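Local coordinates for prohead core protein protease (Enterobacteria phage T4, PDB 5JBL) that cleaves many prohead proteins as a pentameric serine protease, making room for the DNA genome after activating itself by autolysis, at residues C[22-34]-C[62-76]. The protein carries 3 engineered substitutions. Sequence-based numbering, arbitrary orientation.
Sequences EPQLLIETWGQPG and IFLQAEVVNRNKRLY. Engineered in segment 62-76: L64 (natural residue Met).
The indole of W30 is the largest bump, lodged in the hollow between strand 62-65 and the loop leading to Y76. L64, an engineered residue, lays its CA over the five-membered ring, 3.8 Å from the centroid, and the backbone N of Q65 covers the same face nearer the rim. E28 CB backs the opposite face. At the far end, CH2 nears Y76 CD1 at 3.9 Å, an offset edge-to-face pair, the edge of W30 turned toward the face of Y76, planes 62° apart. W30 NE1, on the five-membered ring, hydrogen-bonds to S160 OG. Beside the indole, E28 folds back at chi2 (-67°) and drops its carboxylate into a polar cup built by the 70-73 turn, R74 and Y76. OE1 takes N70 ND2 (3.0 Å) and N72 ND2 (3.1 Å) from opposite faces; OE2 is likewise gripped by Y76 OH (2.5 Å) and, in a salt bridge, R74 NH1 (2.9 Å). L26 CD2 lies over one face of the R74 guanidinium. E28-T29 is the inferred autolysis bond, beside the active-site residues A104 and A159, both engineered alanines. The four-donor cup is consistent with a pocket recognising glutamate before the cut, as in the L/I-X-E motif.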
loop_
_atom_site.group_PDB
_atom_site.type_symbol
_atom_site.label_atom_id
_atom_site.label_comp_id
_atom_site.label_asym_id
_atom_site.label_seq_id
_atom_site.Cartn_x
_atom_site.Cartn_y
_atom_site.Cartn_z
ATOM N N GLU C 22 -12.663 28.511 22.293
ATOM C CA GLU C 22 -13.454 28.001 21.184
ATOM C C GLU C 22 -13.280 26.496 20.997
ATOM O O GLU C 22 -12.335 25.900 21.528
ATOM C CB GLU C 22 -13.055 28.742 19.910
ATOM C CG GLU C 22 -13.501 30.190 19.883
ATOM C CD GLU C 22 -13.035 30.913 18.637
ATOM O OE1 GLU C 22 -12.239 30.325 17.872
ATOM O OE2 GLU C 22 -13.460 32.071 18.426
ATOM N N PRO C 23 -14.194 25.852 20.251
ATOM C CA PRO C 23 -14.150 24.386 20.115
ATOM C C PRO C 23 -12.973 23.905 19.278
ATOM O O PRO C 23 -12.688 24.430 18.196
ATOM C CB PRO C 23 -15.482 24.041 19.437
ATOM C CG PRO C 23 -15.942 25.284 18.808
ATOM C CD PRO C 23 -15.389 26.423 19.606
ATOM N N GLN C 24 -12.314 22.864 19.777
ATOM C CA GLN C 24 -11.115 22.324 19.155
ATOM C C GLN C 24 -11.180 20.803 19.174
ATOM O O GLN C 24 -11.989 20.202 19.884
ATOM C CB GLN C 24 -9.865 22.838 19.888
ATOM C CG GLN C 24 -9.722 22.292 21.304
ATOM C CD GLN C 24 -8.444 22.755 22.000
ATOM O OE1 GLN C 24 -8.434 23.796 22.656
ATOM N NE2 GLN C 24 -7.371 21.978 21.870
ATOM N N LEU C 25 -10.329 20.182 18.367
ATOM C CA LEU C 25 -10.179 18.737 18.416
ATOM C C LEU C 25 -9.450 18.364 19.696
ATOM O O LEU C 25 -8.367 18.885 19.967
ATOM C CB LEU C 25 -9.395 18.244 17.197
ATOM C CG LEU C 25 -9.089 16.746 17.081
ATOM C CD1 LEU C 25 -10.364 15.932 16.840
ATOM C CD2 LEU C 25 -8.034 16.442 16.007
ATOM N N LEU C 26 -10.043 17.464 20.477
ATOM C CA LEU C 26 -9.476 16.970 21.731
ATOM C C LEU C 26 -9.186 15.481 21.552
ATOM O O LEU C 26 -10.115 14.681 21.382
ATOM C CB LEU C 26 -10.442 17.215 22.892
ATOM C CG LEU C 26 -10.798 18.664 23.188
ATOM C CD1 LEU C 26 -11.973 18.761 24.189
ATOM C CD2 LEU C 26 -9.562 19.420 23.689
ATOM N N ILE C 27 -7.902 15.119 21.567
ATOM C CA ILE C 27 -7.452 13.733 21.470
ATOM C C ILE C 27 -6.873 13.325 22.815
ATOM O O ILE C 27 -6.001 14.012 23.350
ATOM C CB ILE C 27 -6.397 13.561 20.362
ATOM C CG1 ILE C 27 -6.980 13.977 19.011
ATOM C CG2 ILE C 27 -5.888 12.108 20.323
ATOM C CD1 ILE C 27 -6.057 13.678 17.845
ATOM N N GLU C 28 -7.332 12.197 23.350
ATOM C CA GLU C 28 -6.864 11.741 24.651
ATOM C C GLU C 28 -6.326 10.330 24.528
ATOM O O GLU C 28 -6.855 9.532 23.760
ATOM C CB GLU C 28 -7.984 11.753 25.685
ATOM C CG GLU C 28 -8.896 12.966 25.628
ATOM C CD GLU C 28 -8.208 14.269 26.009
ATOM O OE1 GLU C 28 -7.109 14.236 26.607
ATOM O OE2 GLU C 28 -8.772 15.340 25.701
ATOM N N THR C 29 -5.270 10.028 25.275
ATOM C CA THR C 29 -4.840 8.651 25.462
ATOM C C THR C 29 -5.298 8.173 26.837
ATOM O O THR C 29 -5.302 8.937 27.808
ATOM C CB THR C 29 -3.323 8.522 25.317
ATOM O OG1 THR C 29 -2.684 9.408 26.250
ATOM C CG2 THR C 29 -2.907 8.883 23.914
ATOM N N TRP C 30 -5.721 6.914 26.908
ATOM C CA TRP C 30 -6.314 6.379 28.127
ATOM C C TRP C 30 -5.652 5.092 28.614
ATOM O O TRP C 30 -6.208 4.427 29.492
ATOM C CB TRP C 30 -7.807 6.125 27.924
ATOM C CG TRP C 30 -8.609 7.332 27.574
ATOM C CD1 TRP C 30 -9.135 7.636 26.346
ATOM C CD2 TRP C 30 -9.019 8.383 28.458
ATOM N NE1 TRP C 30 -9.843 8.821 26.415
ATOM C CE2 TRP C 30 -9.781 9.300 27.696
ATOM C CE3 TRP C 30 -8.781 8.664 29.814
ATOM C CZ2 TRP C 30 -10.332 10.455 28.247
ATOM C CZ3 TRP C 30 -9.325 9.814 30.356
ATOM C CH2 TRP C 30 -10.089 10.700 29.569
ATOM N N GLY C 31 -4.510 4.704 28.065
ATOM C CA GLY C 31 -3.802 3.539 28.563
ATOM C C GLY C 31 -4.150 2.273 27.817
ATOM O O GLY C 31 -4.742 2.283 26.736
ATOM N N GLN C 32 -3.754 1.145 28.411
ATOM C CA GLN C 32 -3.921 -0.152 27.762
ATOM C C GLN C 32 -5.118 -0.857 28.363
ATOM O O GLN C 32 -5.137 -1.089 29.587
ATOM C CB GLN C 32 -2.677 -1.015 27.929
ATOM C CG GLN C 32 -1.425 -0.505 27.236
ATOM C CD GLN C 32 -0.199 -1.293 27.662
ATOM O OE1 GLN C 32 0.080 -1.393 28.850
ATOM N NE2 GLN C 32 0.520 -1.879 26.701
ATOM N N PRO C 33 -6.136 -1.181 27.578
ATOM C CA PRO C 33 -7.257 -1.950 28.124
ATOM C C PRO C 33 -6.784 -3.326 28.568
ATOM O O PRO C 33 -5.959 -3.965 27.908
ATOM C CB PRO C 33 -8.241 -2.035 26.953
ATOM C CG PRO C 33 -7.820 -1.018 25.985
ATOM C CD PRO C 33 -6.384 -0.677 26.220
ATOM N N GLY C 34 -7.336 -3.785 29.682
ATOM C CA GLY C 34 -6.825 -4.934 30.390
ATOM C C GLY C 34 -7.142 -6.290 29.811
ATOM O O GLY C 34 -6.662 -7.287 30.356
ATOM N N ILE C 62 -11.135 -0.430 29.879
ATOM C CA ILE C 62 -11.381 0.997 30.057
ATOM C C ILE C 62 -11.061 1.734 28.767
ATOM O O ILE C 62 -9.929 1.683 28.263
ATOM C CB ILE C 62 -10.563 1.549 31.230
ATOM C CG1 ILE C 62 -11.099 0.971 32.543
ATOM C CG2 ILE C 62 -10.583 3.076 31.229
ATOM C CD1 ILE C 62 -10.258 1.313 33.755
ATOM N N PHE C 63 -12.056 2.434 28.227
ATOM C CA PHE C 63 -11.842 3.229 27.027
ATOM C C PHE C 63 -11.775 4.727 27.296
ATOM O O PHE C 63 -11.145 5.441 26.523
ATOM C CB PHE C 63 -12.952 2.969 25.999
ATOM C CG PHE C 63 -12.872 1.620 25.300
ATOM C CD1 PHE C 63 -11.782 0.782 25.466
ATOM C CD2 PHE C 63 -13.911 1.202 24.478
ATOM C CE1 PHE C 63 -11.717 -0.458 24.815
ATOM C CE2 PHE C 63 -13.862 -0.018 23.822
ATOM C CZ PHE C 63 -12.756 -0.855 23.987
ATOM N N LEU C 64 -12.433 5.215 28.346
ATOM C CA LEU C 64 -12.389 6.616 28.749
ATOM C C LEU C 64 -12.601 6.689 30.256
ATOM O O LEU C 64 -13.146 5.766 30.871
ATOM C CB LEU C 64 -13.459 7.466 28.039
ATOM C CG LEU C 64 -13.457 7.541 26.508
ATOM C CD1 LEU C 64 -14.372 6.467 25.936
ATOM C CD2 LEU C 64 -13.865 8.915 26.022
ATOM N N GLN C 65 -12.181 7.801 30.848
ATOM C CA GLN C 65 -12.299 7.990 32.290
ATOM C C GLN C 65 -12.772 9.393 32.616
ATOM O O GLN C 65 -12.229 10.366 32.088
ATOM C CB GLN C 65 -10.970 7.750 32.986
ATOM C CG GLN C 65 -10.470 6.342 32.852
ATOM C CD GLN C 65 -9.186 6.142 33.603
ATOM O OE1 GLN C 65 -8.116 6.492 33.112
ATOM N NE2 GLN C 65 -9.285 5.619 34.820
ATOM N N ALA C 66 -13.752 9.488 33.518
ATOM C CA ALA C 66 -14.258 10.747 34.039
ATOM C C ALA C 66 -13.608 11.062 35.378
ATOM O O ALA C 66 -13.123 10.172 36.084
ATOM C CB ALA C 66 -15.782 10.690 34.220
ATOM N N GLU C 67 -13.591 12.353 35.705
ATOM C CA GLU C 67 -13.262 12.847 37.047
ATOM C C GLU C 67 -11.834 12.504 37.455
ATOM O O GLU C 67 -11.534 12.380 38.643
ATOM C CB GLU C 67 -14.253 12.314 38.085
ATOM C CG GLU C 67 -15.693 12.725 37.847
ATOM C CD GLU C 67 -15.928 14.212 38.065
ATOM O OE1 GLU C 67 -15.122 14.859 38.774
ATOM O OE2 GLU C 67 -16.933 14.734 37.533
ATOM N N VAL C 68 -10.939 12.336 36.487
ATOM C CA VAL C 68 -9.522 12.174 36.778
ATOM C C VAL C 68 -8.720 13.047 35.824
ATOM O O VAL C 68 -9.114 13.269 34.676
ATOM C CB VAL C 68 -9.073 10.701 36.685
ATOM C CG1 VAL C 68 -9.713 9.885 37.792
ATOM C CG2 VAL C 68 -9.419 10.124 35.342
ATOM N N VAL C 69 -7.603 13.576 36.318
ATOM C CA VAL C 69 -6.669 14.290 35.455
ATOM C C VAL C 69 -5.920 13.269 34.608
ATOM O O VAL C 69 -5.189 12.424 35.139
ATOM C CB VAL C 69 -5.707 15.150 36.287
ATOM C CG1 VAL C 69 -4.724 15.899 35.377
ATOM C CG2 VAL C 69 -6.491 16.119 37.144
ATOM N N ASN C 70 -6.111 13.327 33.285
ATOM C CA ASN C 70 -5.551 12.310 32.406
ATOM C C ASN C 70 -4.142 12.711 31.964
ATOM O O ASN C 70 -3.570 13.698 32.440
ATOM C CB ASN C 70 -6.482 12.028 31.217
ATOM C CG ASN C 70 -6.569 13.175 30.201
ATOM O OD1 ASN C 70 -5.794 14.128 30.222
ATOM N ND2 ASN C 70 -7.520 13.050 29.277
ATOM N N ARG C 71 -3.574 11.950 31.028
ATOM C CA ARG C 71 -2.191 12.188 30.621
ATOM C C ARG C 71 -2.011 13.543 29.948
ATOM O O ARG C 71 -0.933 14.138 30.047
ATOM C CB ARG C 71 -1.717 11.079 29.684
ATOM C CG ARG C 71 -1.712 9.683 30.281
ATOM C CD ARG C 71 -1.515 8.633 29.185
ATOM N NE ARG C 71 -1.407 7.276 29.716
ATOM C CZ ARG C 71 -1.052 6.219 28.992
ATOM N NH1 ARG C 71 -0.770 6.361 27.702
ATOM N NH2 ARG C 71 -0.975 5.019 29.557
ATOM N N ASN C 72 -3.044 14.055 29.269
ATOM C CA ASN C 72 -2.986 15.387 28.669
ATOM C C ASN C 72 -3.298 16.503 29.658
ATOM O O ASN C 72 -3.520 17.638 29.227
ATOM C CB ASN C 72 -3.966 15.495 27.493
ATOM C CG ASN C 72 -3.426 14.900 26.219
ATOM O OD1 ASN C 72 -2.216 14.832 26.006
ATOM N ND2 ASN C 72 -4.329 14.481 25.344
ATOM N N LYS C 73 -3.340 16.212 30.962
ATOM C CA LYS C 73 -3.668 17.214 31.979
ATOM C C LYS C 73 -5.067 17.793 31.763
ATOM O O LYS C 73 -5.311 18.985 31.975
ATOM C CB LYS C 73 -2.621 18.329 32.033
ATOM C CG LYS C 73 -1.210 17.833 32.262
ATOM C CD LYS C 73 -1.092 17.177 33.622
ATOM C CE LYS C 73 0.349 16.764 33.926
ATOM N NZ LYS C 73 0.818 15.659 33.032
ATOM N N ARG C 74 -6.003 16.934 31.366
ATOM C CA ARG C 74 -7.396 17.310 31.172
ATOM C C ARG C 74 -8.295 16.433 32.027
ATOM O O ARG C 74 -8.044 15.235 32.179
ATOM C CB ARG C 74 -7.803 17.168 29.701
ATOM C CG ARG C 74 -7.063 18.102 28.798
ATOM C CD ARG C 74 -7.228 17.673 27.370
ATOM N NE ARG C 74 -6.445 18.521 26.485
ATOM C CZ ARG C 74 -6.223 18.254 25.205
ATOM N NH1 ARG C 74 -6.724 17.152 24.664
ATOM N NH2 ARG C 74 -5.506 19.100 24.471
ATOM N N LEU C 75 -9.355 17.025 32.560
ATOM C CA LEU C 75 -10.329 16.305 33.361
ATOM C C LEU C 75 -11.682 16.411 32.678
ATOM O O LEU C 75 -12.121 17.518 32.339
ATOM C CB LEU C 75 -10.395 16.878 34.786
ATOM C CG LEU C 75 -11.323 16.197 35.803
ATOM C CD1 LEU C 75 -10.735 16.322 37.194
ATOM C CD2 LEU C 75 -12.730 16.787 35.790
ATOM N N TYR C 76 -12.354 15.261 32.503
ATOM C CA TYR C 76 -13.694 15.232 31.939
ATOM C C TYR C 76 -14.708 15.100 33.068
ATOM O O TYR C 76 -14.768 14.040 33.702
ATOM C CB TYR C 76 -13.840 14.069 30.953
ATOM C CG TYR C 76 -13.127 14.284 29.642
ATOM C CD1 TYR C 76 -11.739 14.260 29.568
ATOM C CD2 TYR C 76 -13.844 14.516 28.478
ATOM C CE1 TYR C 76 -11.084 14.474 28.367
ATOM C CE2 TYR C 76 -13.207 14.723 27.286
ATOM C CZ TYR C 76 -11.834 14.696 27.229
ATOM O OH TYR C 76 -11.236 14.915 26.015
HETATM O O HOH W 1 -11.374 13.060 23.487
HETATM O O HOH W 2 -5.729 17.074 21.987
HETATM O O HOH W 3 -4.839 12.043 27.659
HETATM O O HOH W 4 -4.942 9.164 30.520
HETATM O O HOH W 5 -7.374 1.869 29.156
HETATM O O HOH W 6 -8.938 -1.704 31.265
#